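Local coordinates for superoxide dismutase [Ni] (PDB 1T6U), which uses a nickel ion to catalyse the dismutation of superoxide into hydrogen peroxide and molecular oxygen, at residues H75-D80 with A105-I110; Y9-A14 with K109-T114. The protein carries 1 engineered substitution. One frame throughout, in Å; residues are numbered along the deposited sequence.

Both contacts are made by the C-terminal helix 94-115, and they use successive turns of it. Along the chain residues 9-14 come first, then 75-80, and both contacts end on that last helix. Contact 1 sets residues 105-110 against residues 75-80 of helix 74-89, the helix that precedes it, whereas contact 2 brings residues 109-114 to residues 9-14, where the N-terminal loop passes into helix 12-30. Their centres lie about 10 Å apart; Lys-109 and Ile-110 belong to both, and the side chain of Asp-108 packs on Pro-11. Contact 1 is thus a local pairing within the four-helix bundle, and contact 2 joins the two ends of the chain beside the nickel-bearing loop.

Contact 1: H75-D80 with A105-I110; sequences HQLVND and AQIDKI
Leu-77 reaches into the angle between Gln-106, Ile-107 and Ile-110, and most of the contact depends on it. Its CB points toward helix 94-115, and CG, held anti to the backbone N (chi1 171°), carries the fork onward until CG itself lies 3.9 Å from Ile-107 CG1. Leucine suits this buried place because its forked end lets two methyls serve different partners. CD2 settles against Ile-107 CG1 at 3.8 Å and also meets Ile-110 CD1 at 4.0 Å, so that this one methyl spans successive turns of the facing helix. Leu-77 CD1 meets the amide oxygen Gln-106 OE1 at 3.7 Å, and Gln-106 CB lies near both methyls. Gln-106 suits this outer margin: its CB packs against the leucine methyls while the chain, extended beyond CG, crosses the leucine on the exposed side.

The pairing is part of the four-helix bundle, in which helices 74-89 and 94-115 run in roughly opposite directions, 144° between their segment axes, with a closest approach of 10.3 Å. That spacing leaves room for branched aliphatic side chains to mesh. Val-78 enters beside Leu-77 and meets Ile-107 nearly at right angles, its CG2 4.0 Å from Ile-107 CD1; both residues also rest on Val-55 of helix 34-62. With an alanine in place of Leu-77, Ile-107 CG1 and Ile-110 CD1 would probably lose their shared methyl partner, opening a gap between the helices. Behind this apolar layer, Gln-76 NE2 donates to Asp-80 OD1 at 2.8 Å, a bond between residues one helical turn apart that ties down the amide; Gln-76 OE1 accepts from His-75 of the second subunit, and Val-78 also packs on Trp-59 of that subunit.

Contact 2: Y9-A14 with K109-T114; sequences YDPAQA and KIFWET
Phe-111, the first residue of 109-114 to meet 9-14, offers a ring face to Pro-11, whose CD lies 3.6 Å from the ring centroid and 19° off its normal, a CH-pi contact. Proline suits this place because its CD hydrogens, next to the ring nitrogen, are slightly polarised. The phenyl gets there with CG anti to the backbone N (chi1 179°); farther out, its CE1 touches Tyr-9 CB at 3.8 Å. Trp-112 follows, its indole lying against Phe-111, with CD2 of the phenyl over the indole face. At the indole edge CZ2 meets Asp-10 OD2 at 3.8 Å, the carboxylate and ring planes 78° apart. A water donates to Asp-10 OD1 at 2.6 Å and weakly accepts from Trp-112 NE1. The same OD1 takes the N-H of Ala-12 at 2.8 Å, a capping bond in the turn that leads into helix 12-30, a role for which a short carboxylate is well suited. Thr-114 closes the segment, its OG1 donating to Phe-111 O. Tyr-9, whose side chain comes within about 5 Å of the nickel, stacks edge-to-face with Tyr-62, which also meets Phe-111, so the loop leading into helix 12-30 and helix 94-115 meet beside helix 34-62.

Contact 1: H75-D80 with A105-I110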
# COMPACT_ATOMS: atom_id res chain seq x y z
N HIS A 75 16.55 -20.80 -11.61
CA HIS A 75 16.99 -19.71 -10.74
C HIS A 75 17.50 -18.50 -11.52
O HIS A 75 17.09 -17.37 -11.24
CB HIS A 75 18.12 -20.18 -9.80
CG HIS A 75 17.70 -21.05 -8.67
ND1 HIS A 75 16.49 -20.94 -8.03
CD2 HIS A 75 18.35 -22.04 -8.03
CE1 HIS A 75 16.43 -21.85 -7.05
NE2 HIS A 75 17.56 -22.53 -7.04
N GLN A 76 18.41 -18.74 -12.46
CA GLN A 76 18.97 -17.65 -13.28
C GLN A 76 17.92 -17.05 -14.19
O GLN A 76 17.96 -15.82 -14.43
CB GLN A 76 20.16 -18.12 -14.10
CG GLN A 76 20.89 -16.98 -14.79
CD GLN A 76 21.59 -16.04 -13.84
OE1 GLN A 76 22.34 -16.46 -12.96
NE2 GLN A 76 21.35 -14.74 -13.98
N LEU A 77 17.00 -17.86 -14.68
CA LEU A 77 15.92 -17.32 -15.48
C LEU A 77 15.08 -16.34 -14.67
O LEU A 77 14.77 -15.24 -15.17
CB LEU A 77 15.06 -18.46 -16.01
CG LEU A 77 13.74 -18.04 -16.68
CD1 LEU A 77 14.05 -17.21 -17.91
CD2 LEU A 77 12.98 -19.32 -17.00
N VAL A 78 14.72 -16.69 -13.44
CA VAL A 78 13.89 -15.75 -12.66
C VAL A 78 14.69 -14.47 -12.39
O VAL A 78 14.15 -13.36 -12.50
CB VAL A 78 13.41 -16.42 -11.38
CG1 VAL A 78 12.76 -15.40 -10.44
CG2 VAL A 78 12.43 -17.56 -11.69
N ASN A 79 15.98 -14.62 -12.07
CA ASN A 79 16.82 -13.44 -11.82
C ASN A 79 16.88 -12.53 -13.04
O ASN A 79 16.73 -11.33 -12.90
CB ASN A 79 18.23 -13.79 -11.36
CG ASN A 79 18.93 -12.63 -10.67
OD1 ASN A 79 19.69 -11.88 -11.33
ND2 ASN A 79 18.71 -12.50 -9.38
N ASP A 80 17.09 -13.13 -14.22
CA ASP A 80 17.11 -12.38 -15.47
C ASP A 80 15.76 -11.72 -15.80
O ASP A 80 15.73 -10.62 -16.35
CB ASP A 80 17.48 -13.31 -16.63
CG ASP A 80 18.92 -13.78 -16.57
OD1 ASP A 80 19.68 -13.25 -15.74
OD2 ASP A 80 19.33 -14.67 -17.32
N ALA A 105 7.41 -15.57 -20.47
CA ALA A 105 6.92 -16.69 -21.27
C ALA A 105 7.71 -17.97 -21.07
O ALA A 105 7.15 -19.09 -21.06
CB ALA A 105 6.90 -16.30 -22.76
N GLN A 106 9.02 -17.85 -20.88
CA GLN A 106 9.83 -19.00 -20.50
C GLN A 106 9.46 -19.53 -19.11
O GLN A 106 9.38 -20.75 -18.96
CB GLN A 106 11.32 -18.66 -20.57
CG GLN A 106 11.80 -18.18 -21.91
CD GLN A 106 13.29 -17.89 -21.97
OE1 GLN A 106 14.08 -18.62 -21.36
NE2 GLN A 106 13.75 -16.86 -22.68
N ILE A 107 9.24 -18.68 -18.13
CA ILE A 107 8.80 -19.13 -16.83
C ILE A 107 7.43 -19.79 -16.95
O ILE A 107 7.18 -20.84 -16.33
CB ILE A 107 8.77 -18.01 -15.77
CG1 ILE A 107 10.12 -17.36 -15.47
CG2 ILE A 107 8.13 -18.56 -14.49
CD1 ILE A 107 10.05 -16.12 -14.60
N ASP A 108 6.54 -19.25 -17.74
CA ASP A 108 5.20 -19.81 -17.91
C ASP A 108 5.28 -21.20 -18.51
O ASP A 108 4.58 -22.11 -18.09
CB ASP A 108 4.36 -18.85 -18.76
CG ASP A 108 2.96 -19.34 -19.02
OD1 ASP A 108 2.10 -19.01 -18.20
OD2 ASP A 108 2.83 -20.06 -20.04
N LYS A 109 6.18 -21.40 -19.45
CA LYS A 109 6.30 -22.71 -20.09
C LYS A 109 6.68 -23.77 -19.04
O LYS A 109 6.13 -24.87 -18.96
CB LYS A 109 7.30 -22.65 -21.22
CG LYS A 109 7.51 -24.01 -21.93
CD LYS A 109 8.62 -23.92 -23.00
CE LYS A 109 8.93 -25.26 -23.66
NZ LYS A 109 10.09 -25.24 -24.63
N ILE A 110 7.65 -23.46 -18.20
CA ILE A 110 8.10 -24.35 -17.10
C ILE A 110 6.98 -24.57 -16.08
O ILE A 110 6.64 -25.69 -15.69
CB ILE A 110 9.39 -23.79 -16.49
CG1 ILE A 110 10.55 -23.81 -17.52
CG2 ILE A 110 9.79 -24.46 -15.20
CD1 ILE A 110 11.82 -23.18 -17.02

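Contact 2: Y9-A14 with K109-T114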
# COMPACT_ATOMS: atom_id res chain seq x y z
N TYR A 9 -1.93 -20.25 -8.14
CA TYR A 9 -0.90 -19.51 -8.86
C TYR A 9 -1.16 -19.49 -10.35
O TYR A 9 -1.69 -20.44 -10.90
CB TYR A 9 0.50 -20.14 -8.72
CG TYR A 9 1.00 -20.27 -7.30
CD1 TYR A 9 0.67 -21.37 -6.55
CD2 TYR A 9 1.76 -19.27 -6.74
CE1 TYR A 9 1.13 -21.46 -5.26
CE2 TYR A 9 2.22 -19.35 -5.46
CZ TYR A 9 1.89 -20.46 -4.73
OH TYR A 9 2.34 -20.58 -3.43
N ASP A 10 -0.72 -18.42 -11.02
CA ASP A 10 -0.76 -18.36 -12.47
C ASP A 10 0.20 -17.27 -12.90
O ASP A 10 0.04 -16.12 -12.45
CB ASP A 10 -2.16 -18.10 -12.98
CG ASP A 10 -2.33 -18.35 -14.46
OD1 ASP A 10 -1.40 -18.06 -15.21
OD2 ASP A 10 -3.40 -18.82 -14.91
N PRO A 11 1.18 -17.60 -13.73
CA PRO A 11 2.06 -16.58 -14.29
C PRO A 11 1.32 -15.48 -15.05
O PRO A 11 1.94 -14.43 -15.29
CB PRO A 11 2.95 -17.34 -15.25
CG PRO A 11 2.91 -18.74 -14.77
CD PRO A 11 1.54 -18.95 -14.22
N ALA A 12 0.06 -15.64 -15.40
CA ALA A 12 -0.73 -14.58 -15.97
C ALA A 12 -0.77 -13.31 -15.15
O ALA A 12 -0.92 -12.23 -15.69
CB ALA A 12 -2.18 -15.03 -16.05
N GLN A 13 -0.62 -13.36 -13.82
CA GLN A 13 -0.60 -12.15 -13.01
C GLN A 13 0.59 -11.29 -13.41
O GLN A 13 0.42 -10.10 -13.64
CB GLN A 13 -0.59 -12.45 -11.50
CG GLN A 13 -1.76 -13.28 -11.00
CD GLN A 13 -1.84 -13.27 -9.49
OE1 GLN A 13 -1.11 -14.00 -8.77
NE2 GLN A 13 -2.74 -12.45 -8.95
N ALA A 14 1.77 -11.93 -13.50
CA ALA A 14 2.95 -11.24 -13.97
C ALA A 14 2.80 -10.81 -15.42
O ALA A 14 3.15 -9.66 -15.80
CB ALA A 14 4.18 -12.14 -13.85
N LYS A 109 6.18 -21.40 -19.45
CA LYS A 109 6.30 -22.71 -20.09
C LYS A 109 6.68 -23.77 -19.04
O LYS A 109 6.13 -24.87 -18.96
CB LYS A 109 7.30 -22.65 -21.22
CG LYS A 109 7.51 -24.01 -21.93
CD LYS A 109 8.62 -23.92 -23.00
CE LYS A 109 8.93 -25.26 -23.66
NZ LYS A 109 10.09 -25.24 -24.63
N ILE A 110 7.65 -23.46 -18.20
CA ILE A 110 8.10 -24.35 -17.10
C ILE A 110 6.98 -24.57 -16.08
O ILE A 110 6.64 -25.69 -15.69
CB ILE A 110 9.39 -23.79 -16.49
CG1 ILE A 110 10.55 -23.81 -17.52
CG2 ILE A 110 9.79 -24.46 -15.20
CD1 ILE A 110 11.82 -23.18 -17.02
N PHE A 111 6.36 -23.45 -15.64
CA PHE A 111 5.23 -23.52 -14.73
C PHE A 111 4.22 -24.59 -15.18
O PHE A 111 3.84 -25.51 -14.45
CB PHE A 111 4.60 -22.14 -14.58
CG PHE A 111 3.39 -22.16 -13.67
CD1 PHE A 111 3.52 -22.02 -12.31
CD2 PHE A 111 2.10 -22.35 -14.16
CE1 PHE A 111 2.40 -22.05 -11.47
CE2 PHE A 111 0.98 -22.34 -13.34
CZ PHE A 111 1.13 -22.22 -11.97
N TRP A 112 3.73 -24.45 -16.41
CA TRP A 112 2.67 -25.39 -16.87
C TRP A 112 3.23 -26.78 -17.02
O TRP A 112 2.47 -27.72 -16.77
CB TRP A 112 1.93 -24.85 -18.10
CG TRP A 112 1.10 -23.66 -17.69
CD1 TRP A 112 1.33 -22.32 -17.99
CD2 TRP A 112 -0.08 -23.71 -16.90
NE1 TRP A 112 0.36 -21.57 -17.42
CE2 TRP A 112 -0.52 -22.38 -16.75
CE3 TRP A 112 -0.81 -24.74 -16.30
CZ2 TRP A 112 -1.67 -22.05 -16.02
CZ3 TRP A 112 -1.93 -24.40 -15.58
CH2 TRP A 112 -2.36 -23.08 -15.45
N GLU A 113 4.48 -26.97 -17.38
CA GLU A 113 5.02 -28.36 -17.37
C GLU A 113 4.93 -28.96 -15.97
O GLU A 113 4.54 -30.10 -15.72
CB GLU A 113 6.47 -28.37 -17.85
CG GLU A 113 6.55 -28.12 -19.33
CD GLU A 113 7.95 -28.10 -19.93
OE1 GLU A 113 8.93 -28.37 -19.23
OE2 GLU A 113 8.06 -27.84 -21.15
N THR A 114 5.29 -28.13 -14.96
CA THR A 114 5.21 -28.64 -13.59
C THR A 114 3.78 -28.88 -13.08
O THR A 114 3.63 -29.57 -12.07
CB THR A 114 5.96 -27.74 -12.58
OG1 THR A 114 5.24 -26.51 -12.42
CG2 THR A 114 7.35 -27.40 -13.04
O HOH W 1 -1.16 -18.62 -17.75